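Local coordinates for wsv230 (Shrimp white spot syndrome virus, PDB 2GJ2), which is a nonstructural viral protein with a ferredoxin fold that binds metal ions, seen here with cadmium, at residues D12-D18 and T73-M79. Numbering follows the deposited sequence.
Sequences DFLLVGD and TLEIQPM. With CD (cadmium ion), chain E.
L14 and M79 meet at about a right angle where strand 13-16 pairs with the edge strand 75-78 of the four-stranded antiparallel sheet, the 2-3-1-4 order of a ferredoxin fold. M79 bends at both of its outer torsions, chi2 -102° and chi3 81°, which swings its methyl CE over the leucine branch, 3.3 Å from L14 CG. On the face that looks toward the two helices, the chain of I76 runs out with CG1 anti to its backbone N (chi1 -179°). Its tip, I76 CD1, comes to 3.2 Å from F13 CD1, an oblique approach to the ring. Within strand 13-16, L15 CD2 lies in plane at the edge of that same ring and also touches L74 CD2 at 4.0 Å; helices 23-27 and 62-69 pack on this apolar layer. Between the two strands, L14 and Q77 exchange two backbone hydrogen bonds, as do V16 and E75. M79 N adds one to D12 O (2.7 Å), and at the far end D18 N donates to T73 OG1, which D71 also engages. D12 turns its carboxylate onto a cadmium ion, with OD1 at 2.4 Å and OD2 at 2.3 Å from the metal; C49, a water and E34 of the second subunit complete the site. OD1 also accepts from L50 N. The pairing thus holds the backbone of D12 by one bond at the strand end, while its carboxylate, gripped by metal and amide, ties the sheet to a cadmium site shared between subunits.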
ATOM      1  N   ASP A  12      -4.743  -6.522   4.381  1.00 36.48           N
ATOM      2  CA  ASP A  12      -3.477  -6.870   3.761  1.00 36.24           C
ATOM      3  C   ASP A  12      -3.075  -8.172   4.391  1.00 35.41           C
ATOM      4  O   ASP A  12      -3.582  -8.526   5.446  1.00 36.70           O
ATOM      5  CB  ASP A  12      -2.393  -5.836   4.090  1.00 36.17           C
ATOM      6  CG  ASP A  12      -2.705  -4.470   3.532  1.00 36.36           C
ATOM      7  OD1 ASP A  12      -3.593  -4.383   2.654  1.00 32.14           O
ATOM      8  OD2 ASP A  12      -2.048  -3.490   3.970  1.00 38.59           O
ATOM      9  N   PHE A  13      -2.144  -8.875   3.773  1.00 34.02           N
ATOM     10  CA  PHE A  13      -1.706 -10.113   4.352  1.00 33.48           C
ATOM     11  C   PHE A  13      -0.242 -10.419   4.082  1.00 34.03           C
ATOM     12  O   PHE A  13       0.370  -9.858   3.179  1.00 35.30           O
ATOM     13  CB  PHE A  13      -2.631 -11.265   3.904  1.00 33.68           C
ATOM     14  CG  PHE A  13      -2.872 -11.347   2.419  1.00 31.95           C
ATOM     15  CD1 PHE A  13      -2.109 -12.209   1.621  1.00 31.43           C
ATOM     16  CD2 PHE A  13      -3.909 -10.627   1.827  1.00 28.99           C
ATOM     17  CE1 PHE A  13      -2.381 -12.363   0.249  1.00 29.40           C
ATOM     18  CE2 PHE A  13      -4.187 -10.770   0.471  1.00 30.70           C
ATOM     19  CZ  PHE A  13      -3.409 -11.653  -0.328  1.00 29.73           C
ATOM     20  N   LEU A  14       0.330 -11.277   4.912  1.00 39.17           N
ATOM     21  CA  LEU A  14       1.714 -11.679   4.748  1.00 38.09           C
ATOM     22  C   LEU A  14       1.740 -13.030   4.037  1.00 38.20           C
ATOM     23  O   LEU A  14       0.873 -13.892   4.228  1.00 39.33           O
ATOM     24  CB  LEU A  14       2.425 -11.789   6.114  1.00 27.98           C
ATOM     25  CG  LEU A  14       2.600 -10.463   6.878  1.00 26.95           C
ATOM     26  CD1 LEU A  14       3.266 -10.707   8.235  1.00 29.31           C
ATOM     27  CD2 LEU A  14       3.446  -9.493   6.065  1.00 20.92           C
ATOM     28  N   LEU A  15       2.737 -13.199   3.195  1.00 37.39           N
ATOM     29  CA  LEU A  15       2.911 -14.434   2.471  1.00 36.97           C
ATOM     30  C   LEU A  15       4.227 -14.953   2.997  1.00 38.11           C
ATOM     31  O   LEU A  15       5.210 -14.213   3.025  1.00 40.22           O
ATOM     32  CB  LEU A  15       3.004 -14.155   0.970  1.00 29.40           C
ATOM     33  CG  LEU A  15       1.679 -13.864   0.254  1.00 29.17           C
ATOM     34  CD1 LEU A  15       1.950 -13.852  -1.276  1.00 26.06           C
ATOM     35  CD2 LEU A  15       0.611 -14.920   0.625  1.00 22.60           C
ATOM     36  N   VAL A  16       4.252 -16.205   3.426  1.00 29.35           N
ATOM     37  CA  VAL A  16       5.481 -16.776   3.960  1.00 30.26           C
ATOM     38  C   VAL A  16       5.671 -18.159   3.388  1.00 30.49           C
ATOM     39  O   VAL A  16       4.777 -18.986   3.485  1.00 31.49           O
ATOM     40  CB  VAL A  16       5.431 -16.915   5.492  1.00 35.26           C
ATOM     41  CG1 VAL A  16       6.747 -17.418   6.002  1.00 36.39           C
ATOM     42  CG2 VAL A  16       5.083 -15.596   6.118  1.00 36.18           C
ATOM     43  N   GLY A  17       6.845 -18.408   2.823  1.00 37.96           N
ATOM     44  CA  GLY A  17       7.139 -19.695   2.224  1.00 42.15           C
ATOM     45  C   GLY A  17       8.630 -19.935   2.024  1.00 45.36           C
ATOM     46  O   GLY A  17       9.445 -19.068   2.326  1.00 45.06           O
ATOM     47  N   ASP A  18       8.978 -21.107   1.499  1.00 49.33           N
ATOM     48  CA  ASP A  18      10.371 -21.482   1.280  1.00 52.79           C
ATOM     49  C   ASP A  18      10.870 -21.304  -0.164  1.00 53.41           C
ATOM     50  O   ASP A  18      12.054 -21.458  -0.447  1.00 53.95           O
ATOM     51  CB  ASP A  18      10.563 -22.932   1.706  1.00 58.01           C
ATOM     52  CG  ASP A  18      12.015 -23.295   1.872  1.00 60.58           C
ATOM     53  OD1 ASP A  18      12.678 -22.665   2.726  1.00 60.68           O
ATOM     54  OD2 ASP A  18      12.487 -24.203   1.154  1.00 60.63           O
ATOM     55  N   THR A  73       4.664 -25.017   0.584  1.00 44.22           N
ATOM     56  CA  THR A  73       4.932 -24.614   1.968  1.00 42.95           C
ATOM     57  C   THR A  73       4.325 -23.246   2.282  1.00 41.06           C
ATOM     58  O   THR A  73       4.270 -22.850   3.436  1.00 42.28           O
ATOM     59  CB  THR A  73       6.469 -24.505   2.263  1.00 42.31           C
ATOM     60  OG1 THR A  73       7.017 -23.413   1.526  1.00 39.24           O
ATOM     61  CG2 THR A  73       7.217 -25.780   1.854  1.00 40.36           C
ATOM     62  N   LEU A  74       3.881 -22.534   1.251  1.00 36.18           N
ATOM     63  CA  LEU A  74       3.304 -21.189   1.380  1.00 34.57           C
ATOM     64  C   LEU A  74       2.290 -21.090   2.515  1.00 33.64           C
ATOM     65  O   LEU A  74       1.470 -21.973   2.694  1.00 31.36           O
ATOM     66  CB  LEU A  74       2.638 -20.790   0.047  1.00 39.79           C
ATOM     67  CG  LEU A  74       1.874 -19.472  -0.247  1.00 40.18           C
ATOM     68  CD1 LEU A  74       0.593 -19.368   0.587  1.00 40.87           C
ATOM     69  CD2 LEU A  74       2.761 -18.300   0.052  1.00 40.73           C
ATOM     70  N   GLU A  75       2.368 -20.014   3.292  1.00 32.80           N
ATOM     71  CA  GLU A  75       1.419 -19.766   4.370  1.00 31.34           C
ATOM     72  C   GLU A  75       0.939 -18.331   4.262  1.00 29.96           C
ATOM     73  O   GLU A  75       1.645 -17.462   3.746  1.00 29.65           O
ATOM     74  CB  GLU A  75       2.074 -19.949   5.738  1.00 44.39           C
ATOM     75  CG  GLU A  75       2.489 -21.359   6.087  1.00 48.43           C
ATOM     76  CD  GLU A  75       1.334 -22.228   6.510  1.00 52.42           C
ATOM     77  OE1 GLU A  75       0.429 -21.732   7.222  1.00 55.49           O
ATOM     78  OE2 GLU A  75       1.342 -23.419   6.153  1.00 54.52           O
ATOM     79  N   ILE A  76      -0.271 -18.070   4.721  1.00 30.93           N
ATOM     80  CA  ILE A  76      -0.758 -16.709   4.695  1.00 30.29           C
ATOM     81  C   ILE A  76      -1.164 -16.253   6.086  1.00 28.49           C
ATOM     82  O   ILE A  76      -1.732 -17.003   6.857  1.00 28.16           O
ATOM     83  CB  ILE A  76      -1.967 -16.502   3.759  1.00 35.21           C
ATOM     84  CG1 ILE A  76      -2.369 -15.033   3.800  1.00 35.79           C
ATOM     85  CG2 ILE A  76      -3.155 -17.272   4.239  1.00 38.32           C
ATOM     86  CD1 ILE A  76      -3.585 -14.700   2.986  1.00 38.80           C
ATOM     87  N   GLN A  77      -0.862 -14.998   6.382  1.00 32.02           N
ATOM     88  CA  GLN A  77      -1.188 -14.396   7.661  1.00 32.14           C
ATOM     89  C   GLN A  77      -1.800 -13.029   7.389  1.00 30.48           C
ATOM     90  O   GLN A  77      -1.102 -12.102   6.997  1.00 29.53           O
ATOM     91  CB  GLN A  77       0.089 -14.240   8.510  1.00 32.42           C
ATOM     92  CG  GLN A  77      -0.116 -13.603   9.867  1.00 30.77           C
ATOM     93  CD  GLN A  77      -1.061 -14.394  10.755  1.00 31.01           C
ATOM     94  OE1 GLN A  77      -0.688 -15.418  11.330  1.00 36.26           O
ATOM     95  NE2 GLN A  77      -2.299 -13.921  10.869  1.00 28.69           N
ATOM     96  N   PRO A  78      -3.129 -12.904   7.546  1.00 29.19           N
ATOM     97  CA  PRO A  78      -3.829 -11.630   7.323  1.00 30.28           C
ATOM     98  C   PRO A  78      -3.395 -10.611   8.370  1.00 34.09           C
ATOM     99  O   PRO A  78      -3.262 -10.949   9.540  1.00 35.56           O
ATOM    100  CB  PRO A  78      -5.298 -11.993   7.509  1.00 25.46           C
ATOM    101  CG  PRO A  78      -5.347 -13.428   7.135  1.00 24.33           C
ATOM    102  CD  PRO A  78      -4.090 -14.002   7.752  1.00 23.48           C
ATOM    103  N   MET A  79      -3.154  -9.371   7.948  1.00 32.58           N
ATOM    104  CA  MET A  79      -2.773  -8.300   8.866  1.00 38.09           C
ATOM    105  C   MET A  79      -3.999  -7.817   9.679  1.00 39.46           C
ATOM    106  O   MET A  79      -5.121  -8.203   9.421  1.00 39.44           O
ATOM    107  CB  MET A  79      -2.176  -7.145   8.062  1.00 47.32           C
ATOM    108  CG  MET A  79      -1.040  -7.580   7.136  1.00 51.41           C
ATOM    109  SD  MET A  79       0.603  -7.179   7.773  1.00 53.29           S
ATOM    110  CE  MET A  79       0.868  -8.471   8.895  1.00 55.15           C
TER
HETATM  111 CD    CD E 201      -2.798  -2.175   2.249  1.00 54.15          CD
HETATM  112  O   HOH W   1      -4.352  -0.667   2.123  1.00 63.22           O